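Local atomic coordinates of actin-binding protein, cofilin/tropomyosin family protein, putative (Entamoeba histolytica, PDB entry 4LIZ), a protein that binds actin filaments and stabilises them, and may thereby contribute to phagocytosis and pseudopod formation. Residues V13-D18 against E22-V27; F62-T67 against N107-F112; V80-A85 against D122-D127; E87-K90 against L94-V97. All coordinates share one frame; numbering follows the deposited sequence. Where two conformers were deposited one is given.

Overall arrangement
From the N terminus, contact 1 closes first: a three-residue turn brings the end of helix 10-17 back against the start of strand 26-32 around a sodium ion. Contact 2 opens later, on strand 60-69, and closes a long loop just after helix 92-108. Before it closes, contact 3 opens on strand 76-85, and it ends at the start of helix 126-137, so contacts 2 and 3 cross. Contact 4, a short closure at the beginning of helix 92-108, nests inside both. Contacts 1, 2 and 3 reach the same five-stranded sheet, and backbone hydrogen bonds of strand 60-69 join contact 2 to contacts 1 and 3 on its two flanks.

Contact 1: residues V13-D18 against E22-V27; sequences VAEVID and EEVEFV. With NA (sodium ion), chain C.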
loop_
_atom_site.group_PDB
_atom_site.type_symbol
_atom_site.label_atom_id
_atom_site.label_comp_id
_atom_site.label_asym_id
_atom_site.label_seq_id
_atom_site.Cartn_x
_atom_site.Cartn_y
_atom_site.Cartn_z
ATOM N N VAL A 13 -1.157 0.340 -9.990
ATOM C CA VAL A 13 0.161 -0.157 -9.611
ATOM C C VAL A 13 1.207 0.152 -10.733
ATOM O O VAL A 13 2.232 0.671 -10.450
ATOM C CB VAL A 13 0.023 -1.685 -9.268
ATOM C CG1 VAL A 13 1.422 -2.322 -9.161
ATOM C CG2 VAL A 13 -0.763 -1.854 -7.962
ATOM N N ALA A 14 0.767 -0.132 -11.948
ATOM C CA ALA A 14 1.639 0.175 -13.068
ATOM C C ALA A 14 1.935 1.699 -13.181
ATOM O O ALA A 14 3.029 2.134 -13.510
ATOM C CB ALA A 14 1.027 -0.292 -14.358
ATOM N N GLU A 15 0.884 2.510 -12.877
ATOM C CA GLU A 15 1.051 3.952 -12.869
ATOM C C GLU A 15 2.127 4.417 -11.873
ATOM O O GLU A 15 2.924 5.299 -12.104
ATOM C CB GLU A 15 -0.261 4.675 -12.677
ATOM C CG GLU A 15 -1.269 4.454 -13.787
ATOM C CD GLU A 15 -2.438 5.340 -13.600
ATOM O OE1 GLU A 15 -3.382 5.011 -12.893
ATOM O OE2 GLU A 15 -2.444 6.416 -14.230
ATOM N N VAL A 16 2.031 3.851 -10.626
ATOM C CA VAL A 16 3.046 4.172 -9.623
ATOM C C VAL A 16 4.453 3.797 -10.069
ATOM O O VAL A 16 5.315 4.643 -9.986
ATOM C CB VAL A 16 2.654 3.503 -8.270
ATOM C CG1 VAL A 16 3.826 3.608 -7.314
ATOM C CG2 VAL A 16 1.393 4.012 -7.636
ATOM N N ILE A 17 4.612 2.605 -10.581
ATOM C CA ILE A 17 5.882 2.129 -11.039
ATOM C C ILE A 17 6.440 2.954 -12.213
ATOM O O ILE A 17 7.591 3.167 -12.277
ATOM C CB ILE A 17 5.833 0.649 -11.369
ATOM C CG1 ILE A 17 5.515 -0.153 -10.121
ATOM C CG2 ILE A 17 7.160 0.178 -11.909
ATOM C CD1 ILE A 17 5.202 -1.575 -10.411
ATOM N N ASP A 18 5.571 3.404 -13.094
ATOM C CA ASP A 18 6.003 4.084 -14.299
ATOM C C ASP A 18 6.629 5.410 -13.939
ATOM O O ASP A 18 5.998 6.303 -13.556
ATOM C CB ASP A 18 4.753 4.301 -15.165
ATOM C CG ASP A 18 5.036 4.891 -16.531
ATOM O OD1 ASP A 18 6.152 5.173 -16.859
ATOM O OD2 ASP A 18 4.048 5.042 -17.213
ATOM N N GLU A 22 4.442 10.764 -14.046
ATOM C CA GLU A 22 4.726 11.551 -12.883
ATOM C C GLU A 22 3.532 12.023 -12.113
ATOM O O GLU A 22 3.709 12.456 -10.996
ATOM C CB GLU A 22 5.632 12.738 -13.349
ATOM C CG GLU A 22 6.954 12.259 -13.873
ATOM C CD GLU A 22 7.908 13.440 -14.116
ATOM O OE1 GLU A 22 7.449 14.535 -14.454
ATOM O OE2 GLU A 22 9.107 13.238 -13.955
ATOM N N GLU A 23 2.335 11.874 -12.629
ATOM C CA GLU A 23 1.089 12.249 -11.989
ATOM C C GLU A 23 0.601 11.218 -10.949
ATOM O O GLU A 23 -0.348 11.512 -10.238
ATOM C CB GLU A 23 0.001 12.479 -13.041
ATOM C CG GLU A 23 0.388 13.580 -14.079
ATOM C CD GLU A 23 0.755 14.870 -13.414
ATOM O OE1 GLU A 23 -0.109 15.448 -12.740
ATOM O OE2 GLU A 23 1.944 15.329 -13.519
ATOM N N VAL A 24 1.207 10.039 -10.988
ATOM C CA VAL A 24 0.763 9.016 -10.031
ATOM C C VAL A 24 1.994 8.458 -9.355
ATOM O O VAL A 24 2.832 7.794 -9.929
ATOM C CB VAL A 24 -0.022 7.870 -10.688
ATOM C CG1 VAL A 24 -0.399 6.788 -9.693
ATOM C CG2 VAL A 24 -1.279 8.379 -11.432
ATOM N N GLU A 25 2.076 8.665 -8.034
ATOM C CA GLU A 25 3.191 8.239 -7.174
ATOM C C GLU A 25 2.643 7.345 -6.021
ATOM O O GLU A 25 3.453 6.700 -5.365
ATOM C CB GLU A 25 3.904 9.447 -6.620
ATOM C CG GLU A 25 4.547 10.271 -7.759
ATOM C CD GLU A 25 5.144 11.522 -7.200
ATOM O OE1 GLU A 25 4.647 12.162 -6.274
ATOM O OE2 GLU A 25 6.186 11.959 -7.827
ATOM N N PHE A 26 1.383 7.378 -5.713
ATOM C CA PHE A 26 0.755 6.513 -4.708
ATOM C C PHE A 26 -0.621 6.129 -5.080
ATOM O O PHE A 26 -1.316 6.841 -5.844
ATOM C CB PHE A 26 0.706 7.277 -3.321
ATOM C CG PHE A 26 -0.453 8.205 -3.129
ATOM C CD1 PHE A 26 -0.350 9.482 -3.594
ATOM C CD2 PHE A 26 -1.621 7.819 -2.566
ATOM C CE1 PHE A 26 -1.428 10.352 -3.484
ATOM C CE2 PHE A 26 -2.697 8.642 -2.430
ATOM C CZ PHE A 26 -2.601 9.923 -2.982
ATOM N N VAL A 27 -1.121 5.026 -4.524
ATOM C CA VAL A 27 -2.476 4.616 -4.578
ATOM C C VAL A 27 -2.932 3.996 -3.292
ATOM O O VAL A 27 -2.080 3.339 -2.632
ATOM C CB VAL A 27 -2.797 3.707 -5.780
ATOM C CG1 VAL A 27 -1.911 2.440 -5.737
ATOM C CG2 VAL A 27 -4.248 3.323 -5.926
HETATM NA NA NA C . 4.390 7.002 -11.596
HETATM O O HOH W 1 6.367 8.167 -11.016
#
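E15 and V24 face each other where the chain turns back from helix 10-17 to strand 26-32 of the ADF-homology fold, and a sodium ion fastens the turn. Coordination comes first. The ion takes E15 O at 2.3 Å, D18 O at 2.6 Å and V24 O at 2.4 Å, with the backbone carbonyl of N21 and water 1 as further ligands. All the protein ligands are main-chain oxygens, and D18, the first residue to leave helical geometry, turns its carbonyl to the metal. The cation lets E15 O and V24 O lie 3.3 Å apart, a spacing that would otherwise probably be unfavourable.

Apolar contacts fill the inner side. V16 has CG1 anti to the backbone N (chi1 169°), which lays that methyl against E25 O, while CG2 meets V24 CG1 at 3.9 Å and V27 CG1 at 4.1 Å. Valine suits these places because its compact, branched side chain presents two methyls close to the backbone. V16 also touches Y64 of strand 60-69. E25 and F26 together face G44 in a classic beta bulge.

The charged end of E15 serves another partner: OE1 forms a salt bridge with K43. The extended chain of E15 passes obliquely over V24, with OE2 beside V24 CG2 and, nearer the helix, E15 CB resting on V24 CG1 at 3.7 Å.

Contact 2: residues F62-T67 against N107-F112; sequences FAYYRT and NVINNF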
loop_
_atom_site.group_PDB
_atom_site.type_symbol
_atom_site.label_atom_id
_atom_site.label_comp_id
_atom_site.label_asym_id
_atom_site.label_seq_id
_atom_site.Cartn_x
_atom_site.Cartn_y
_atom_site.Cartn_z
ATOM N N PHE A 62 -5.424 -1.075 1.440
ATOM C CA PHE A 62 -4.093 -1.327 1.030
ATOM C C PHE A 62 -3.460 -0.114 0.431
ATOM O O PHE A 62 -4.240 0.693 -0.115
ATOM C CB PHE A 62 -4.003 -2.480 0.015
ATOM C CG PHE A 62 -4.566 -3.801 0.543
ATOM C CD1 PHE A 62 -5.864 -4.169 0.323
ATOM C CD2 PHE A 62 -3.706 -4.644 1.200
ATOM C CE1 PHE A 62 -6.407 -5.366 0.888
ATOM C CE2 PHE A 62 -4.208 -5.845 1.657
ATOM C CZ PHE A 62 -5.487 -6.171 1.501
ATOM N N ALA A 63 -2.211 0.080 0.454
ATOM C CA ALA A 63 -1.589 1.194 -0.152
ATOM C C ALA A 63 -0.313 0.802 -0.779
ATOM O O ALA A 63 0.417 -0.139 -0.382
ATOM C CB ALA A 63 -1.406 2.379 0.817
ATOM N N TYR A 64 0.131 1.554 -1.790
ATOM C CA TYR A 64 1.321 1.329 -2.526
ATOM C C TYR A 64 1.902 2.642 -3.024
ATOM O O TYR A 64 1.155 3.397 -3.637
ATOM C CB TYR A 64 1.007 0.380 -3.724
ATOM C CG TYR A 64 2.210 -0.023 -4.539
ATOM C CD1 TYR A 64 3.208 -0.818 -4.047
ATOM C CD2 TYR A 64 2.268 0.351 -5.880
ATOM C CE1 TYR A 64 4.264 -1.256 -4.829
ATOM C CE2 TYR A 64 3.329 -0.093 -6.711
ATOM C CZ TYR A 64 4.310 -0.886 -6.163
ATOM O OH TYR A 64 5.353 -1.443 -6.966
ATOM N N TYR A 65 3.146 2.951 -2.729
ATOM C CA TYR A 65 3.747 4.199 -3.155
ATOM C C TYR A 65 5.240 4.065 -3.463
ATOM O O TYR A 65 5.880 3.168 -3.034
ATOM C CB TYR A 65 3.498 5.342 -2.137
ATOM C CG TYR A 65 4.217 5.254 -0.812
ATOM C CD1 TYR A 65 5.405 5.876 -0.607
ATOM C CD2 TYR A 65 3.673 4.543 0.221
ATOM C CE1 TYR A 65 6.050 5.791 0.598
ATOM C CE2 TYR A 65 4.299 4.471 1.440
ATOM C CZ TYR A 65 5.492 5.092 1.605
ATOM O OH TYR A 65 6.164 5.025 2.773
ATOM N N ARG A 66 5.721 5.039 -4.218
ATOM C CA ARG A 66 7.108 5.118 -4.589
ATOM C C ARG A 66 7.794 6.174 -3.762
ATOM O O ARG A 66 7.208 7.132 -3.372
ATOM C CB ARG A 66 7.326 5.406 -6.069
ATOM C CG ARG A 66 6.859 6.745 -6.526
ATOM C CD ARG A 66 6.952 6.844 -8.030
ATOM N NE ARG A 66 8.296 6.994 -8.526
ATOM C CZ ARG A 66 8.791 6.393 -9.600
ATOM N NH1 ARG A 66 8.082 5.537 -10.291
ATOM N NH2 ARG A 66 10.017 6.676 -9.962
ATOM N N THR A 67 9.055 5.907 -3.477
ATOM C CA THR A 67 9.900 6.783 -2.705
ATOM C C THR A 67 11.356 6.655 -3.194
ATOM O O THR A 67 11.618 5.912 -4.014
ATOM C CB THR A 67 9.728 6.562 -1.183
ATOM O OG1 THR A 67 10.354 7.613 -0.460
ATOM C CG2 THR A 67 10.305 5.294 -0.760
ATOM N N ASN A 107 0.137 -10.838 -5.127
ATOM C CA ASN A 107 0.413 -11.340 -6.454
ATOM C C ASN A 107 0.253 -10.437 -7.650
ATOM O O ASN A 107 0.842 -10.639 -8.670
ATOM C CB ASN A 107 -0.438 -12.554 -6.670
ATOM C CG ASN A 107 0.074 -13.688 -5.839
ATOM O OD1 ASN A 107 1.274 -13.695 -5.456
ATOM N ND2 ASN A 107 -0.810 -14.602 -5.465
ATOM N N VAL A 108 -0.447 -9.350 -7.453
ATOM C CA VAL A 108 -0.507 -8.305 -8.462
ATOM C C VAL A 108 0.557 -7.269 -8.171
ATOM O O VAL A 108 1.222 -6.780 -9.135
ATOM C CB VAL A 108 -1.907 -7.625 -8.467
ATOM C CG1 VAL A 108 -1.980 -6.444 -9.483
ATOM C CG2 VAL A 108 -3.007 -8.642 -8.610
ATOM N N ILE A 109 0.664 -6.868 -6.920
ATOM C CA ILE A 109 1.653 -5.856 -6.338
ATOM C C ILE A 109 2.841 -6.694 -5.873
ATOM O O ILE A 109 3.073 -6.987 -4.672
ATOM C CB ILE A 109 1.147 -5.035 -5.152
ATOM C CG1 ILE A 109 -0.187 -4.518 -5.445
ATOM C CG2 ILE A 109 2.195 -3.947 -4.741
ATOM C CD1 ILE A 109 -0.665 -3.525 -4.399
ATOM N N ASN A 110 3.568 -7.171 -6.870
ATOM C CA ASN A 110 4.755 -7.984 -6.668
ATOM C C ASN A 110 6.072 -7.290 -6.639
ATOM O O ASN A 110 7.044 -7.937 -6.445
ATOM C CB ASN A 110 4.744 -9.127 -7.683
ATOM C CG ASN A 110 4.580 -8.624 -9.069
ATOM O OD1 ASN A 110 5.174 -7.647 -9.388
ATOM N ND2 ASN A 110 3.632 -9.202 -9.855
ATOM N N ASN A 111 6.130 -5.986 -6.867
ATOM C CA ASN A 111 7.385 -5.246 -6.893
ATOM C C ASN A 111 7.375 -4.287 -5.683
ATOM O O ASN A 111 6.879 -3.148 -5.758
ATOM C CB ASN A 111 7.478 -4.393 -8.156
ATOM C CG ASN A 111 8.812 -3.722 -8.323
ATOM O OD1 ASN A 111 9.671 -3.678 -7.437
ATOM N ND2 ASN A 111 9.007 -3.202 -9.512
ATOM N N PHE A 112 7.869 -4.707 -4.563
ATOM C CA PHE A 112 7.998 -3.832 -3.400
ATOM C C PHE A 112 9.246 -4.124 -2.589
ATOM O O PHE A 112 9.692 -5.324 -2.523
ATOM C CB PHE A 112 6.748 -3.851 -2.491
ATOM C CG PHE A 112 6.393 -5.204 -1.990
ATOM C CD1 PHE A 112 5.525 -5.969 -2.660
ATOM C CD2 PHE A 112 7.048 -5.720 -0.863
ATOM C CE1 PHE A 112 5.222 -7.302 -2.235
ATOM C CE2 PHE A 112 6.794 -7.028 -0.439
ATOM C CZ PHE A 112 5.859 -7.777 -1.102
HETATM O O HOH W 2 4.197 -4.081 -7.750
#
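Y64 points from strand 60-69 towards I109 and N111, and its ring carries nearly the whole contact. From CB the side chain sets out with CG anti to the backbone N (chi1 -176°), which aims the ring at the loop following helix 92-108. CG already lies 3.9 Å from I109 CG2. Further along, CD1 comes within 3.4 Å of that same methyl, which stands over one face of the ring in a CH-pi contact, 3.7 Å from the centroid and 29° off the ring normal. Isoleucine suits this place because its branch offers a methyl for an aromatic face. CE1 shares the I109 methyl, at 3.4 Å from CG2, and F112 CB stands farther off at the ring edge.

At the tip, the hydroxyl OH donates a short hydrogen bond of 2.6 Å to N111 O. The carbonyl oxygen lies in the plane of the ring, and OH in turn lies in the carbonyl plane, with a C=O...O angle of 150°. OH also accepts a hydrogen bond from water 2 at 3.0 Å, and that water accepts one from N111 N at 2.9 Å, so the hydroxyl is tied to N111 O directly and to N111 N through the water.

Y64 thus projects from a central strand of the ADF-homology sheet onto the face where V13, V16 and I17 of helix 10-17 pack on it, while F62 of the same strand touches M98, L101 and K102 of helix 92-108.

Contact 3: residues V80-A85 against D122-D127; sequences VFISWA and DDLVED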
loop_
_atom_site.group_PDB
_atom_site.type_symbol
_atom_site.label_atom_id
_atom_site.label_comp_id
_atom_site.label_asym_id
_atom_site.label_seq_id
_atom_site.Cartn_x
_atom_site.Cartn_y
_atom_site.Cartn_z
ATOM N N VAL A 80 6.922 0.872 -1.591
ATOM C CA VAL A 80 6.405 0.517 -0.247
ATOM C C VAL A 80 5.016 -0.037 -0.428
ATOM O O VAL A 80 4.136 0.617 -0.991
ATOM C CB VAL A 80 6.422 1.722 0.679
ATOM C CG1 VAL A 80 5.864 1.335 2.046
ATOM C CG2 VAL A 80 7.841 2.325 0.840
ATOM N N PHE A 81 4.716 -1.217 0.157
ATOM C CA PHE A 81 3.428 -1.867 0.219
ATOM C C PHE A 81 2.931 -1.846 1.625
ATOM O O PHE A 81 3.614 -2.332 2.527
ATOM C CB PHE A 81 3.428 -3.279 -0.374
ATOM C CG PHE A 81 2.188 -4.036 -0.129
ATOM C CD1 PHE A 81 0.956 -3.671 -0.649
ATOM C CD2 PHE A 81 2.192 -5.208 0.642
ATOM C CE1 PHE A 81 -0.229 -4.388 -0.451
ATOM C CE2 PHE A 81 1.053 -5.902 0.872
ATOM C CZ PHE A 81 -0.164 -5.530 0.317
ATOM N N ILE A 82 1.749 -1.344 1.893
ATOM C CA ILE A 82 1.139 -1.304 3.217
ATOM C C ILE A 82 -0.167 -2.001 3.161
ATOM O O ILE A 82 -1.068 -1.782 2.301
ATOM C CB ILE A 82 0.866 0.151 3.657
ATOM C CG1 ILE A 82 2.197 0.844 3.866
ATOM C CG2 ILE A 82 -0.059 0.195 4.835
ATOM C CD1 ILE A 82 2.123 2.357 3.852
ATOM N N SER A 83 -0.458 -2.914 4.123
ATOM C CA SER A 83 -1.786 -3.385 4.478
ATOM C C SER A 83 -2.296 -2.658 5.727
ATOM O O SER A 83 -1.508 -2.424 6.638
ATOM C CB SER A 83 -1.833 -4.924 4.598
ATOM O OG SER A 83 -1.001 -5.337 5.655
ATOM N N TRP A 84 -3.560 -2.296 5.754
ATOM C CA TRP A 84 -4.105 -1.481 6.799
ATOM C C TRP A 84 -5.390 -2.112 7.267
ATOM O O TRP A 84 -6.353 -2.346 6.519
ATOM C CB TRP A 84 -4.453 -0.049 6.272
ATOM C CG TRP A 84 -5.318 0.803 7.171
ATOM C CD1 TRP A 84 -6.601 0.934 7.102
ATOM C CD2 TRP A 84 -4.833 1.597 8.258
ATOM N NE1 TRP A 84 -7.057 1.839 8.057
ATOM C CE2 TRP A 84 -5.954 2.268 8.770
ATOM C CE3 TRP A 84 -3.582 1.864 8.792
ATOM C CZ2 TRP A 84 -5.804 3.161 9.864
ATOM C CZ3 TRP A 84 -3.426 2.749 9.869
ATOM C CH2 TRP A 84 -4.564 3.378 10.380
ATOM N N ALA A 85 -5.536 -2.326 8.621
ATOM C CA ALA A 85 -6.719 -2.801 9.269
ATOM C C ALA A 85 -6.972 -1.877 10.428
ATOM O O ALA A 85 -6.356 -2.029 11.490
ATOM C CB ALA A 85 -6.548 -4.257 9.810
ATOM N N ASP A 122 0.370 5.613 13.933
ATOM C CA ASP A 122 1.643 5.558 14.569
ATOM C C ASP A 122 2.520 4.450 14.056
ATOM O O ASP A 122 3.636 4.443 14.361
ATOM C CB ASP A 122 1.488 5.399 16.095
ATOM C CG ASP A 122 0.770 6.594 16.775
ATOM O OD1 ASP A 122 0.895 7.728 16.336
ATOM O OD2 ASP A 122 0.104 6.391 17.799
ATOM N N ASP A 123 1.955 3.479 13.343
ATOM C CA ASP A 123 2.722 2.406 12.781
ATOM C C ASP A 123 3.461 2.855 11.528
ATOM O O ASP A 123 4.231 2.137 11.019
ATOM C CB ASP A 123 1.821 1.211 12.383
ATOM C CG ASP A 123 1.222 0.478 13.570
ATOM O OD1 ASP A 123 1.854 0.506 14.623
ATOM O OD2 ASP A 123 0.160 -0.065 13.440
ATOM N N LEU A 124 3.113 4.032 11.012
ATOM C CA LEU A 124 3.595 4.481 9.714
ATOM C C LEU A 124 4.308 5.825 9.837
ATOM O O LEU A 124 3.696 6.851 9.857
ATOM C CB LEU A 124 2.412 4.603 8.728
ATOM C CG LEU A 124 1.622 3.313 8.453
ATOM C CD1 LEU A 124 0.371 3.658 7.674
ATOM C CD2 LEU A 124 2.485 2.327 7.688
ATOM N N VAL A 125 5.613 5.742 9.870
ATOM C CA VAL A 125 6.478 6.904 10.239
ATOM C C VAL A 125 7.531 6.963 9.236
ATOM O O VAL A 125 8.358 6.066 9.045
ATOM C CB VAL A 125 7.010 6.789 11.682
ATOM C CG1 VAL A 125 7.973 7.955 12.027
ATOM C CG2 VAL A 125 5.926 6.660 12.644
ATOM N N GLU A 126 7.677 8.114 8.586
ATOM C CA GLU A 126 8.601 8.228 7.474
ATOM C C GLU A 126 10.049 7.845 7.798
ATOM O O GLU A 126 10.665 7.144 7.087
ATOM C CB GLU A 126 8.593 9.694 6.953
ATOM C CG GLU A 126 9.662 10.004 5.912
ATOM C CD GLU A 126 9.486 9.275 4.588
ATOM O OE1 GLU A 126 8.376 8.973 4.262
ATOM O OE2 GLU A 126 10.485 9.031 3.914
ATOM N N ASP A 127 10.556 8.316 8.914
ATOM C CA ASP A 127 11.924 7.998 9.233
ATOM C C ASP A 127 12.145 6.505 9.506
ATOM O O ASP A 127 13.168 6.018 9.306
ATOM C CB ASP A 127 12.522 8.929 10.327
ATOM C CG ASP A 127 12.023 8.629 11.735
ATOM O OD1 ASP A 127 11.164 9.309 12.234
ATOM O OD2 ASP A 127 12.570 7.685 12.295
#
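L124, I82 and W84 make this contact, with L124 contributing the largest share of the buried surface. It reaches from the loop just before helix 126-137 towards the sheet, where I82 comes to meet it. The two aliphatic chains approach tip to tip: I82 CD1 lies 3.9 Å from L124 CD2, and I82 CG1 is 4.1 Å from that same methyl. I82 has CG1 anti to its carbonyl carbon (chi1 -67°), and an extended second torsion (chi2 161°) carries CD1 outward from the strand to the leucine. The second methyl of L124, CD1, turns to the indole of W84 and stands 4.5 Å from W84 CZ3, a looser approach. The leucine fork thus serves two partners at once.

I82 and W84 lie on one face of the ADF-homology sheet, the side on which this loop and the C-terminal helix lie. F81 and S83, the residues before I82 and before W84, point to the other face, where they meet helix 92-108. A beta-branched isoleucine is at home in an extended strand, and the broad indole of W84 extends the apolar surface beyond it. A118 of the edge strand 114-118 and L55 each touch both W84 and L124, adding to the apolar surroundings.

Polar groups of these buried residues find partners outside the contact: W84 NE1 donates to K56 O, and L124 O accepts a hydrogen bond from K52 NZ.

Contact 4: residues E87-K90 against L94-V97; sequences EGIK and LRAV
R95 stretches back over I89 because its CG is placed beside the backbone N (chi1 -58°) and the chain then runs straight from CG to NE (chi2 -175°). The first turn of helix 92-108 thereby sends a guanidinium over the loop that joins strand 76-85 to this helix in the ADF-homology fold. I89, with CG2 anti to its backbone N, turns that methyl to the helix: CG2 touches R95 CG at 3.8 Å and L94 CD2 at 4.0 Å, the isoleucine and leucine side chains crossing at about a right angle. Over one face of the guanidinium sits I89 CB, off-centre towards the rim and 3.6 Å from R95 NH2. An isoleucine fits because its branched body can lie under the flat group and still reach the helix.

Direct polar contact with I89 is slight. R95 NH2 gives a weak hydrogen bond to I89 O, 3.4 Å long with an angle of 134° at the hydrogen, and another weak one to G86 O. Water 3 does more, donating to I89 O at 2.9 Å and accepting from R95 NE at 2.8 Å, in the plane of the guanidinium. Within the loop, K90 NZ curls back to hydrogen-bond G88 O at 2.7 Å; outside it, E87 OE2 is hydrogen-bonded to T119 OG1.

Arginine thus contributes its aliphatic stem to packing, NH2 to two weak bonds with loop carbonyls and NE to a water that passes the link on to I89 O, as befits a surface contact.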
loop_
_atom_site.group_PDB
_atom_site.type_symbol
_atom_site.label_atom_id
_atom_site.label_comp_id
_atom_site.label_asym_id
_atom_site.label_seq_id
_atom_site.Cartn_x
_atom_site.Cartn_y
_atom_site.Cartn_z
ATOM N N GLU A 87 -8.406 0.214 13.588
ATOM C CA GLU A 87 -8.843 -0.335 14.905
ATOM C C GLU A 87 -10.319 -0.194 15.093
ATOM O O GLU A 87 -10.881 -0.868 16.010
ATOM C CB GLU A 87 -8.057 0.290 16.032
ATOM C CG GLU A 87 -6.652 -0.319 15.950
ATOM C CD GLU A 87 -5.617 0.326 16.884
ATOM O OE1 GLU A 87 -5.936 1.302 17.615
ATOM O OE2 GLU A 87 -4.432 -0.140 16.859
ATOM N N GLY A 88 -11.027 0.558 14.284
ATOM C CA GLY A 88 -12.478 0.787 14.259
ATOM C C GLY A 88 -13.278 -0.125 13.391
ATOM O O GLY A 88 -14.437 0.013 13.251
ATOM N N ILE A 89 -12.636 -1.103 12.685
ATOM C CA ILE A 89 -13.390 -1.996 11.836
ATOM C C ILE A 89 -14.463 -2.728 12.703
ATOM O O ILE A 89 -14.123 -3.265 13.789
ATOM C CB ILE A 89 -12.433 -3.043 11.190
ATOM C CG1 ILE A 89 -11.589 -2.425 10.045
ATOM C CG2 ILE A 89 -13.262 -4.142 10.589
ATOM C CD1 ILE A 89 -10.476 -3.334 9.601
ATOM N N LYS A 90 -15.656 -2.684 12.209
ATOM C CA LYS A 90 -16.810 -3.190 12.995
ATOM C C LYS A 90 -16.965 -4.670 12.828
ATOM O O LYS A 90 -17.376 -5.315 13.781
ATOM C CB LYS A 90 -18.112 -2.456 12.555
ATOM C CG LYS A 90 -18.164 -0.953 12.907
ATOM C CD LYS A 90 -17.621 -0.559 14.291
ATOM C CE LYS A 90 -17.532 0.999 14.494
ATOM N NZ LYS A 90 -16.284 1.802 14.052
ATOM N N LEU A 94 -14.541 -9.299 8.409
ATOM C CA LEU A 94 -13.763 -8.572 7.437
ATOM C C LEU A 94 -12.263 -8.584 7.888
ATOM O O LEU A 94 -11.335 -8.766 7.102
ATOM C CB LEU A 94 -14.261 -7.095 7.364
ATOM C CG LEU A 94 -13.456 -6.141 6.443
ATOM C CD1 LEU A 94 -13.530 -6.581 5.035
ATOM C CD2 LEU A 94 -13.934 -4.706 6.640
ATOM N N ARG A 95 -11.931 -8.347 9.158
ATOM C CA ARG A 95 -10.577 -8.501 9.664
ATOM C C ARG A 95 -9.924 -9.864 9.302
ATOM O O ARG A 95 -8.780 -9.909 8.949
ATOM C CB ARG A 95 -10.568 -8.319 11.208
ATOM C CG ARG A 95 -11.098 -7.009 11.800
ATOM C CD ARG A 95 -10.876 -6.977 13.360
ATOM N NE ARG A 95 -11.252 -5.704 13.863
ATOM C CZ ARG A 95 -10.401 -4.675 13.849
ATOM N NH1 ARG A 95 -9.197 -4.874 13.501
ATOM N NH2 ARG A 95 -10.766 -3.526 14.366
ATOM N N ALA A 96 -10.772 -10.864 9.411
ATOM C CA ALA A 96 -10.252 -12.243 9.172
ATOM C C ALA A 96 -9.851 -12.492 7.776
ATOM O O ALA A 96 -9.035 -13.422 7.579
ATOM C CB ALA A 96 -11.184 -13.291 9.714
ATOM N N VAL A 97 -10.427 -11.801 6.806
ATOM C CA VAL A 97 -10.067 -12.017 5.383
ATOM C C VAL A 97 -8.766 -11.362 5.019
ATOM O O VAL A 97 -8.219 -11.599 3.938
ATOM C CB VAL A 97 -11.205 -11.632 4.430
ATOM C CG1 VAL A 97 -11.156 -10.138 4.093
ATOM C CG2 VAL A 97 -11.186 -12.511 3.224
HETATM O O HOH W 3 -13.974 -6.077 14.385
#